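Local structure of 2-aminomuconate 6-semialdehyde dehydrogenase (Burkholderia cenocepacia, 4U3W) at residues Val33-Asn41 with Ala51-Leu60; Tyr360-Val371 with Thr393-Cys404. The protein probably oxidises 2-aminomuconate 6-semialdehyde to 2-aminomuconate with NAD+ as electron acceptor, as a member of the aldehyde dehydrogenase family. All coordinates share one frame; numbering follows the deposited sequence.

Contact 1. Residues Val33-Asn41 with Ala51-Leu60; sequences VASGTTFPN and ADVCEADAAL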
loop_
_atom_site.group_PDB
_atom_site.type_symbol
_atom_site.label_atom_id
_atom_site.label_comp_id
_atom_site.label_asym_id
_atom_site.label_seq_id
_atom_site.Cartn_x
_atom_site.Cartn_y
_atom_site.Cartn_z
ATOM N N VAL A 33 39.972 -16.980 -9.843
ATOM C CA VAL A 33 41.272 -16.368 -10.178
ATOM C C VAL A 33 42.001 -16.142 -8.860
ATOM O O VAL A 33 41.376 -15.709 -7.890
ATOM C CB VAL A 33 41.143 -15.024 -10.994
ATOM C CG1 VAL A 33 40.456 -15.256 -12.345
ATOM C CG2 VAL A 33 40.384 -13.935 -10.219
ATOM N N ALA A 34 43.291 -16.481 -8.807
ATOM C CA ALA A 34 44.119 -16.184 -7.638
ATOM C C ALA A 34 44.578 -14.735 -7.664
ATOM O O ALA A 34 44.101 -13.952 -8.473
ATOM C CB ALA A 34 45.361 -17.153 -7.572
ATOM N N SER A 35 45.411 -14.332 -6.710
ATOM C CA SER A 35 46.103 -13.034 -6.861
ATOM C C SER A 35 47.533 -13.225 -6.353
ATOM O O SER A 35 47.914 -14.345 -6.050
ATOM C CB SER A 35 45.350 -11.918 -6.131
ATOM O OG SER A 35 45.146 -12.248 -4.757
ATOM N N GLY A 36 48.334 -12.161 -6.292
ATOM C CA GLY A 36 49.773 -12.278 -6.090
ATOM C C GLY A 36 50.216 -12.377 -4.646
ATOM O O GLY A 36 51.392 -12.446 -4.414
ATOM N N THR A 37 49.295 -12.342 -3.675
ATOM C CA THR A 37 49.704 -12.645 -2.277
ATOM C C THR A 37 48.527 -13.407 -1.617
ATOM O O THR A 37 47.361 -13.348 -2.125
ATOM C CB THR A 37 50.003 -11.381 -1.399
ATOM O OG1 THR A 37 48.764 -10.683 -1.183
ATOM C CG2 THR A 37 51.003 -10.428 -2.052
ATOM N N THR A 38 48.826 -14.129 -0.527
ATOM C CA THR A 38 47.800 -14.893 0.203
ATOM C C THR A 38 47.940 -14.706 1.735
ATOM O O THR A 38 48.951 -14.201 2.188
ATOM C CB THR A 38 47.891 -16.392 -0.091
ATOM O OG1 THR A 38 49.114 -16.911 0.461
ATOM C CG2 THR A 38 47.885 -16.660 -1.626
ATOM N N PHE A 39 46.929 -15.107 2.508
ATOM C CA PHE A 39 47.022 -15.051 3.984
ATOM C C PHE A 39 46.355 -16.331 4.538
ATOM O O PHE A 39 45.511 -16.919 3.872
ATOM C CB PHE A 39 46.360 -13.784 4.558
ATOM C CG PHE A 39 44.879 -13.664 4.269
ATOM C CD1 PHE A 39 43.908 -14.156 5.159
ATOM C CD2 PHE A 39 44.444 -13.021 3.123
ATOM C CE1 PHE A 39 42.560 -14.019 4.879
ATOM C CE2 PHE A 39 43.118 -12.863 2.844
ATOM C CZ PHE A 39 42.134 -13.354 3.743
ATOM N N PRO A 40 46.756 -16.788 5.740
ATOM C CA PRO A 40 46.201 -18.072 6.200
ATOM C C PRO A 40 44.787 -17.924 6.812
ATOM O O PRO A 40 44.417 -16.890 7.391
ATOM C CB PRO A 40 47.198 -18.548 7.292
ATOM C CG PRO A 40 48.351 -17.681 7.224
ATOM C CD PRO A 40 47.915 -16.378 6.551
ATOM N N ASN A 41 43.972 -18.949 6.600
ATOM C CA ASN A 41 42.648 -19.068 7.283
ATOM C C ASN A 41 42.868 -20.045 8.449
ATOM O O ASN A 41 43.279 -21.162 8.225
ATOM C CB ASN A 41 41.561 -19.568 6.328
ATOM C CG ASN A 41 40.180 -19.776 7.029
ATOM O OD1 ASN A 41 39.877 -19.136 8.031
ATOM N ND2 ASN A 41 39.344 -20.632 6.452
ATOM N N ALA A 51 43.301 -23.214 5.318
ATOM C CA ALA A 51 43.498 -22.840 3.915
ATOM C C ALA A 51 44.367 -21.625 3.791
ATOM O O ALA A 51 44.614 -20.906 4.788
ATOM C CB ALA A 51 42.113 -22.540 3.240
ATOM N N ASP A 52 44.837 -21.382 2.569
ATOM C CA ASP A 52 45.356 -20.062 2.194
ATOM C C ASP A 52 44.287 -19.313 1.379
ATOM O O ASP A 52 43.604 -19.911 0.572
ATOM C CB ASP A 52 46.631 -20.169 1.362
ATOM C CG ASP A 52 47.753 -20.870 2.104
ATOM O OD1 ASP A 52 48.276 -20.275 3.073
ATOM O OD2 ASP A 52 48.070 -22.018 1.729
ATOM N N VAL A 53 44.213 -18.003 1.582
ATOM C CA VAL A 53 43.172 -17.155 1.002
ATOM C C VAL A 53 43.880 -16.114 0.156
ATOM O O VAL A 53 44.836 -15.466 0.627
ATOM C CB VAL A 53 42.345 -16.446 2.097
ATOM C CG1 VAL A 53 41.107 -15.794 1.500
ATOM C CG2 VAL A 53 41.905 -17.447 3.227
ATOM N N CYS A 54 43.447 -15.938 -1.083
ATOM C CA CYS A 54 44.059 -14.902 -1.916
ATOM C C CYS A 54 43.676 -13.499 -1.425
ATOM O O CYS A 54 42.543 -13.251 -1.003
ATOM C CB CYS A 54 43.621 -15.087 -3.384
ATOM S SG CYS A 54 44.265 -16.619 -4.060
ATOM N N GLU A 55 44.570 -12.543 -1.574
ATOM C CA GLU A 55 44.288 -11.166 -1.140
ATOM C C GLU A 55 44.124 -10.205 -2.318
ATOM O O GLU A 55 45.114 -9.968 -3.075
ATOM C CB GLU A 55 45.442 -10.683 -0.261
ATOM C CG GLU A 55 45.362 -9.222 0.165
ATOM C CD GLU A 55 44.395 -9.021 1.364
ATOM O OE1 GLU A 55 44.366 -9.852 2.303
ATOM O OE2 GLU A 55 43.632 -8.051 1.314
ATOM N N ALA A 56 42.954 -9.601 -2.500
ATOM C CA ALA A 56 42.782 -8.726 -3.700
ATOM C C ALA A 56 43.395 -7.311 -3.524
ATOM O O ALA A 56 43.074 -6.601 -2.556
ATOM C CB ALA A 56 41.296 -8.591 -4.051
ATOM N N ASP A 57 44.285 -6.904 -4.426
ATOM C CA ASP A 57 44.813 -5.546 -4.348
ATOM C C ASP A 57 43.871 -4.602 -5.109
ATOM O O ASP A 57 42.881 -5.042 -5.732
ATOM C CB ASP A 57 46.256 -5.456 -4.898
ATOM C CG ASP A 57 46.363 -5.738 -6.419
ATOM O OD1 ASP A 57 45.424 -5.500 -7.183
ATOM O OD2 ASP A 57 47.438 -6.186 -6.861
ATOM N N ALA A 58 44.186 -3.311 -5.087
ATOM C CA ALA A 58 43.286 -2.314 -5.660
ATOM C C ALA A 58 43.039 -2.484 -7.188
ATOM O O ALA A 58 41.944 -2.145 -7.675
ATOM C CB ALA A 58 43.826 -0.907 -5.367
ATOM N N ALA A 59 44.032 -2.966 -7.936
ATOM C CA ALA A 59 43.832 -3.200 -9.386
ATOM C C ALA A 59 42.831 -4.352 -9.600
ATOM O O ALA A 59 41.941 -4.265 -10.473
ATOM C CB ALA A 59 45.146 -3.497 -10.099
ATOM N N LEU A 60 42.943 -5.402 -8.789
ATOM C CA LEU A 60 41.969 -6.511 -8.894
ATOM C C LEU A 60 40.546 -6.110 -8.454
ATOM O O LEU A 60 39.538 -6.461 -9.115
ATOM C CB LEU A 60 42.458 -7.715 -8.104
ATOM C CG LEU A 60 41.686 -8.991 -8.485
ATOM C CD1 LEU A 60 41.782 -9.162 -10.022
ATOM C CD2 LEU A 60 42.241 -10.198 -7.774
HETATM O O HOH W 1 47.573 -9.059 -3.127
HETATM O O HOH W 2 49.039 -17.639 3.046
#

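Contact 2. Residues Tyr360-Val371 with Thr393-Cys404; sequences YFRLAVEEGATV and TIWTGLPDSARC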
loop_
_atom_site.group_PDB
_atom_site.type_symbol
_atom_site.label_atom_id
_atom_site.label_comp_id
_atom_site.label_asym_id
_atom_site.label_seq_id
_atom_site.Cartn_x
_atom_site.Cartn_y
_atom_site.Cartn_z
ATOM N N TYR A 360 38.056 -6.549 28.169
ATOM C CA TYR A 360 36.858 -6.031 28.816
ATOM C C TYR A 360 36.567 -6.774 30.104
ATOM O O TYR A 360 36.059 -6.170 31.058
ATOM C CB TYR A 360 35.629 -6.120 27.902
ATOM C CG TYR A 360 35.520 -4.907 27.022
ATOM C CD1 TYR A 360 35.136 -3.683 27.554
ATOM C CD2 TYR A 360 35.798 -4.975 25.664
ATOM C CE1 TYR A 360 35.051 -2.559 26.772
ATOM C CE2 TYR A 360 35.705 -3.848 24.870
ATOM C CZ TYR A 360 35.329 -2.648 25.431
ATOM O OH TYR A 360 35.217 -1.514 24.653
ATOM N N PHE A 361 36.860 -8.073 30.147
ATOM C CA PHE A 361 36.557 -8.829 31.371
ATOM C C PHE A 361 37.371 -8.270 32.519
ATOM O O PHE A 361 36.844 -8.092 33.626
ATOM C CB PHE A 361 36.843 -10.322 31.210
ATOM C CG PHE A 361 35.764 -11.066 30.442
ATOM C CD1 PHE A 361 34.760 -10.379 29.789
ATOM C CD2 PHE A 361 35.769 -12.446 30.378
ATOM C CE1 PHE A 361 33.801 -11.062 29.087
ATOM C CE2 PHE A 361 34.816 -13.118 29.702
ATOM C CZ PHE A 361 33.832 -12.430 29.047
ATOM N N ARG A 362 38.646 -7.950 32.244
ATOM C CA ARG A 362 39.486 -7.313 33.246
ATOM C C ARG A 362 38.979 -5.908 33.581
ATOM O O ARG A 362 38.972 -5.506 34.748
ATOM C CB ARG A 362 40.972 -7.257 32.786
ATOM C CG ARG A 362 41.634 -8.630 32.681
ATOM C CD ARG A 362 43.170 -8.571 32.474
ATOM N NE ARG A 362 43.587 -7.907 31.240
ATOM C CZ ARG A 362 43.599 -8.490 30.039
ATOM N NH1 ARG A 362 43.187 -9.749 29.893
ATOM N NH2 ARG A 362 44.016 -7.804 28.975
ATOM N N LEU A 363 38.554 -5.143 32.572
ATOM C CA LEU A 363 38.016 -3.800 32.854
ATOM C C LEU A 363 36.765 -3.822 33.759
ATOM O O LEU A 363 36.650 -2.979 34.658
ATOM C CB LEU A 363 37.690 -3.070 31.550
ATOM C CG LEU A 363 37.079 -1.688 31.737
ATOM C CD1 LEU A 363 38.009 -0.750 32.488
ATOM C CD2 LEU A 363 36.609 -1.081 30.430
ATOM N N ALA A 364 35.834 -4.764 33.524
ATOM C CA ALA A 364 34.637 -4.890 34.377
ATOM C C ALA A 364 35.033 -5.067 35.829
ATOM O O ALA A 364 34.477 -4.407 36.722
ATOM C CB ALA A 364 33.733 -6.066 33.936
ATOM N N VAL A 365 36.011 -5.930 36.076
ATOM C CA VAL A 365 36.493 -6.119 37.448
ATOM C C VAL A 365 37.075 -4.801 38.064
ATOM O O VAL A 365 36.805 -4.484 39.240
ATOM C CB VAL A 365 37.575 -7.254 37.520
ATOM C CG1 VAL A 365 38.236 -7.282 38.885
ATOM C CG2 VAL A 365 36.955 -8.600 37.231
ATOM N N GLU A 366 37.875 -4.045 37.296
ATOM C CA GLU A 366 38.373 -2.744 37.797
ATOM C C GLU A 366 37.227 -1.735 38.063
ATOM O O GLU A 366 37.327 -0.900 38.963
ATOM C CB GLU A 366 39.406 -2.143 36.819
ATOM N N GLU A 367 36.139 -1.817 37.283
ATOM C CA GLU A 367 35.019 -0.899 37.447
ATOM C C GLU A 367 34.120 -1.342 38.612
ATOM O O GLU A 367 33.114 -0.681 38.897
ATOM C CB GLU A 367 34.177 -0.777 36.150
ATOM C CG GLU A 367 34.907 -0.109 34.996
ATOM C CD GLU A 367 34.029 0.259 33.799
ATOM O OE1 GLU A 367 33.278 -0.599 33.269
ATOM O OE2 GLU A 367 34.130 1.431 33.360
ATOM N N GLY A 368 34.472 -2.450 39.273
ATOM C CA GLY A 368 33.754 -2.878 40.472
ATOM C C GLY A 368 32.658 -3.932 40.306
ATOM O O GLY A 368 31.790 -4.093 41.185
ATOM N N ALA A 369 32.691 -4.650 39.176
ATOM C CA ALA A 369 31.692 -5.695 38.885
ATOM C C ALA A 369 31.878 -6.914 39.800
ATOM O O ALA A 369 33.009 -7.253 40.185
ATOM C CB ALA A 369 31.763 -6.134 37.384
ATOM N N THR A 370 30.762 -7.533 40.158
ATOM C CA THR A 370 30.714 -8.850 40.784
ATOM C C THR A 370 30.616 -9.909 39.702
ATOM O O THR A 370 29.661 -9.880 38.915
ATOM C CB THR A 370 29.487 -8.969 41.693
ATOM O OG1 THR A 370 29.622 -8.057 42.784
ATOM C CG2 THR A 370 29.315 -10.390 42.207
ATOM N N VAL A 371 31.547 -10.859 39.665
ATOM C CA VAL A 371 31.514 -11.903 38.639
ATOM C C VAL A 371 30.681 -13.076 39.119
ATOM O O VAL A 371 31.137 -13.890 39.916
ATOM C CB VAL A 371 32.918 -12.416 38.264
ATOM C CG1 VAL A 371 32.827 -13.492 37.185
ATOM C CG2 VAL A 371 33.805 -11.256 37.802
ATOM N N THR A 393 29.617 -15.379 30.663
ATOM C CA THR A 393 29.920 -14.519 31.808
ATOM C C THR A 393 28.715 -13.660 32.180
ATOM O O THR A 393 28.018 -13.182 31.308
ATOM C CB THR A 393 31.161 -13.639 31.488
ATOM O OG1 THR A 393 32.260 -14.509 31.207
ATOM C CG2 THR A 393 31.526 -12.705 32.620
ATOM N N ILE A 394 28.441 -13.544 33.480
ATOM C CA ILE A 394 27.382 -12.685 34.003
ATOM C C ILE A 394 27.991 -11.733 35.043
ATOM O O ILE A 394 28.708 -12.172 35.929
ATOM C CB ILE A 394 26.254 -13.535 34.671
ATOM C CG1 ILE A 394 25.577 -14.493 33.673
ATOM C CG2 ILE A 394 25.214 -12.663 35.386
ATOM C CD1 ILE A 394 24.706 -15.557 34.446
ATOM N N TRP A 395 27.715 -10.430 34.918
ATOM C CA TRP A 395 28.129 -9.422 35.911
ATOM C C TRP A 395 26.923 -8.787 36.617
ATOM O O TRP A 395 25.824 -8.733 36.049
ATOM C CB TRP A 395 28.908 -8.302 35.262
ATOM C CG TRP A 395 30.209 -8.715 34.637
ATOM C CD1 TRP A 395 31.126 -9.585 35.142
ATOM C CD2 TRP A 395 30.714 -8.281 33.362
ATOM N NE1 TRP A 395 32.178 -9.717 34.256
ATOM C CE2 TRP A 395 31.948 -8.922 33.163
ATOM C CE3 TRP A 395 30.242 -7.399 32.388
ATOM C CZ2 TRP A 395 32.709 -8.724 32.021
ATOM C CZ3 TRP A 395 30.985 -7.207 31.254
ATOM C CH2 TRP A 395 32.222 -7.855 31.087
ATOM N N THR A 396 27.148 -8.289 37.837
ATOM C CA THR A 396 26.252 -7.322 38.466
ATOM C C THR A 396 27.034 -6.166 39.134
ATOM O O THR A 396 28.276 -6.186 39.179
ATOM C CB THR A 396 25.330 -7.994 39.553
ATOM O OG1 THR A 396 26.147 -8.665 40.509
ATOM C CG2 THR A 396 24.389 -9.012 38.931
ATOM N N GLY A 397 26.325 -5.161 39.653
ATOM C CA GLY A 397 26.988 -4.134 40.466
ATOM C C GLY A 397 27.562 -2.927 39.749
ATOM O O GLY A 397 28.116 -2.050 40.376
ATOM N N LEU A 398 27.433 -2.847 38.434
ATOM C CA LEU A 398 27.971 -1.685 37.705
ATOM C C LEU A 398 26.899 -0.594 37.476
ATOM O O LEU A 398 25.745 -0.908 37.192
ATOM C CB LEU A 398 28.559 -2.145 36.372
ATOM C CG LEU A 398 29.728 -3.131 36.473
ATOM C CD1 LEU A 398 30.116 -3.656 35.085
ATOM C CD2 LEU A 398 30.939 -2.419 37.125
ATOM N N PRO A 399 27.281 0.689 37.593
ATOM C CA PRO A 399 26.353 1.799 37.329
ATOM C C PRO A 399 26.155 2.005 35.826
ATOM O O PRO A 399 27.027 1.564 35.076
ATOM C CB PRO A 399 27.057 3.007 37.964
ATOM C CG PRO A 399 28.539 2.677 37.827
ATOM C CD PRO A 399 28.607 1.170 38.065
ATOM N N ASP A 400 25.075 2.677 35.423
ATOM C CA ASP A 400 24.742 2.872 34.005
ATOM C C ASP A 400 25.851 3.586 33.221
ATOM O O ASP A 400 25.954 3.471 31.976
ATOM C CB ASP A 400 23.419 3.659 33.887
ATOM C CG ASP A 400 22.186 2.819 34.279
ATOM O OD1 ASP A 400 22.347 1.643 34.681
ATOM O OD2 ASP A 400 21.052 3.339 34.168
ATOM N N SER A 401 26.713 4.284 33.958
ATOM C CA SER A 401 27.811 5.058 33.390
ATOM C C SER A 401 29.071 4.250 33.092
ATOM O O SER A 401 30.002 4.765 32.462
ATOM C CB SER A 401 28.171 6.175 34.367
ATOM O OG SER A 401 28.582 5.574 35.577
ATOM N N ALA A 402 29.137 3.008 33.570
ATOM C CA ALA A 402 30.371 2.216 33.421
ATOM C C ALA A 402 30.643 1.872 31.947
ATOM O O ALA A 402 29.704 1.676 31.156
ATOM C CB ALA A 402 30.308 0.950 34.251
ATOM N N ARG A 403 31.934 1.846 31.571
ATOM C CA ARG A 403 32.296 1.519 30.192
ATOM C C ARG A 403 31.788 0.108 29.823
ATOM O O ARG A 403 31.362 -0.134 28.697
ATOM C CB ARG A 403 33.813 1.640 29.964
ATOM C CG ARG A 403 34.375 3.059 30.191
ATOM C CD ARG A 403 35.897 3.090 29.923
ATOM N NE ARG A 403 36.130 2.458 28.629
ATOM C CZ ARG A 403 37.260 1.871 28.258
ATOM N NH1 ARG A 403 38.297 1.817 29.076
ATOM N NH2 ARG A 403 37.334 1.330 27.063
ATOM N N CYS A 404 31.815 -0.815 30.770
ATOM C CA CYS A 404 31.455 -2.193 30.447
ATOM C C CYS A 404 29.970 -2.405 30.218
ATOM O O CYS A 404 29.608 -3.459 29.694
ATOM C CB CYS A 404 31.947 -3.160 31.539
ATOM S SG CYS A 404 33.776 -3.425 31.375
HETATM O O HOH W 3 35.055 -10.209 34.319
HETATM O O HOH W 4 30.592 -0.171 40.383
#

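Contact 1. Residues Val33-Asn41 with Ala51-Leu60
Phe39 and Val53 face each other in an antiparallel beta hairpin, strand 38-42 against strand 49-54, where strand 38-42 forms one margin of a small four-stranded sheet near the N terminus. Their backbones form a hydrogen-bonded pair, with Phe39 N to Val53 O and Val53 N to Phe39 O both at 2.8 Å. The pairing runs on through Asn41 N to Ala51 O and, at the other end, Glu55 N to Thr37 O.

The Phe39 ring folds back over its partner: with chi1 at 61°, CG sits between the backbone N and carbonyl carbon, and Val53 CB lies over one face, 3.7 Å from the ring centroid. Glu55 OE1 approaches the same ring obliquely, 3.3 Å from Phe39 CD2. On this side of the sheet Asn41 ND2 is hydrogen-bonded to Asp109, and the Asn41 side chain is about 4 Å from a magnesium ion bound at Leu42 and Glu200.

Ala34 CB packs on Cys54 SG, and Ser35 OG, hydrogen-bonded to His26, lies 2.8 Å from Glu55 O. Val53 and the His228-bound Glu55 carboxylate thus hold the Phe39 ring on one side; on the other, water joins Thr38 to Lys49-paired Asp52, and Cys54 is buried against strand 23-28.

Contact 2. Residues Tyr360-Val371 with Thr393-Cys404
Trp395 lies with one face of its indole against Ala364, whose CB stands 3.5 Å from the centroid of the six-membered ring in a CH-pi contact. The tryptophan projects from strand 393-396 toward helix 351-366, its CG anti to the carbonyl carbon (chi1 -63°). Phe361, three residues before Ala364 and so nearly one turn back on the helix, meets it obliquely, the two ring planes at 86° and Phe361 CD1 3.5 Å from Trp395 CZ2. Thr393 CG2 lies over a face of the phenylalanine, and Thr393 OG1, bonded to Gly375 N, comes 3.3 Å from Phe361 CE2. Ala369 CB, from the loop after the helix, approaches the indole obliquely, and Val371 CG2, from the neighbouring strand, comes to its edge. A water accepts from Trp395 NE1 and donates to Phe361 O, so the buried indole N-H is satisfied.

Cys404 SG fits among Leu363 CG (3.7 Å), Ala364 CB and the edge of the Tyr360 ring, a sulfur-aromatic contact. Beside it Leu363 CD2 sits over one face of the Arg403 guanidinium, whose NE pairs with Glu407; the same glutamate binds Tyr360 OH.

Glu367 reaches across with its chain extended beyond CG, and its carboxylate grips two successive backbone N-H groups: Arg403 N to Glu367 OE2 and Cys404 N to Glu367 OE1, each 2.9 Å and each using a syn lone pair. Gly368 then ends the helix in a Schellman motif.

The arrangement joins helix 351-366 and the following strand 370-373, outermost in the seven-stranded mixed sheet, to strand 393-396 beside it, where Thr370 and Thr396 form an antiparallel hydrogen-bonded pair. The two N-H groups fix the carboxylate's rotation and would probably favour its ionised form.

Following the chain from the N terminus, contact 1 comes first: residues 33-41 and 51-60 are brought together by the short connection between them, closing a hairpin whose second strand leads straight into helix 58-76. Contact 2 opens some three hundred residues later, where 360-371 and 393-404 close a longer loop of 21 intervening residues. The two loops therefore run in series and neither encloses nor crosses the other. Contact 1 belongs to the small N-terminal four-stranded sheet; contact 2 ties helix 351-366 to the margin of the seven-stranded sheet. Their centres are about 41 Å apart and their nearest atoms about 23 Å, so they do not touch.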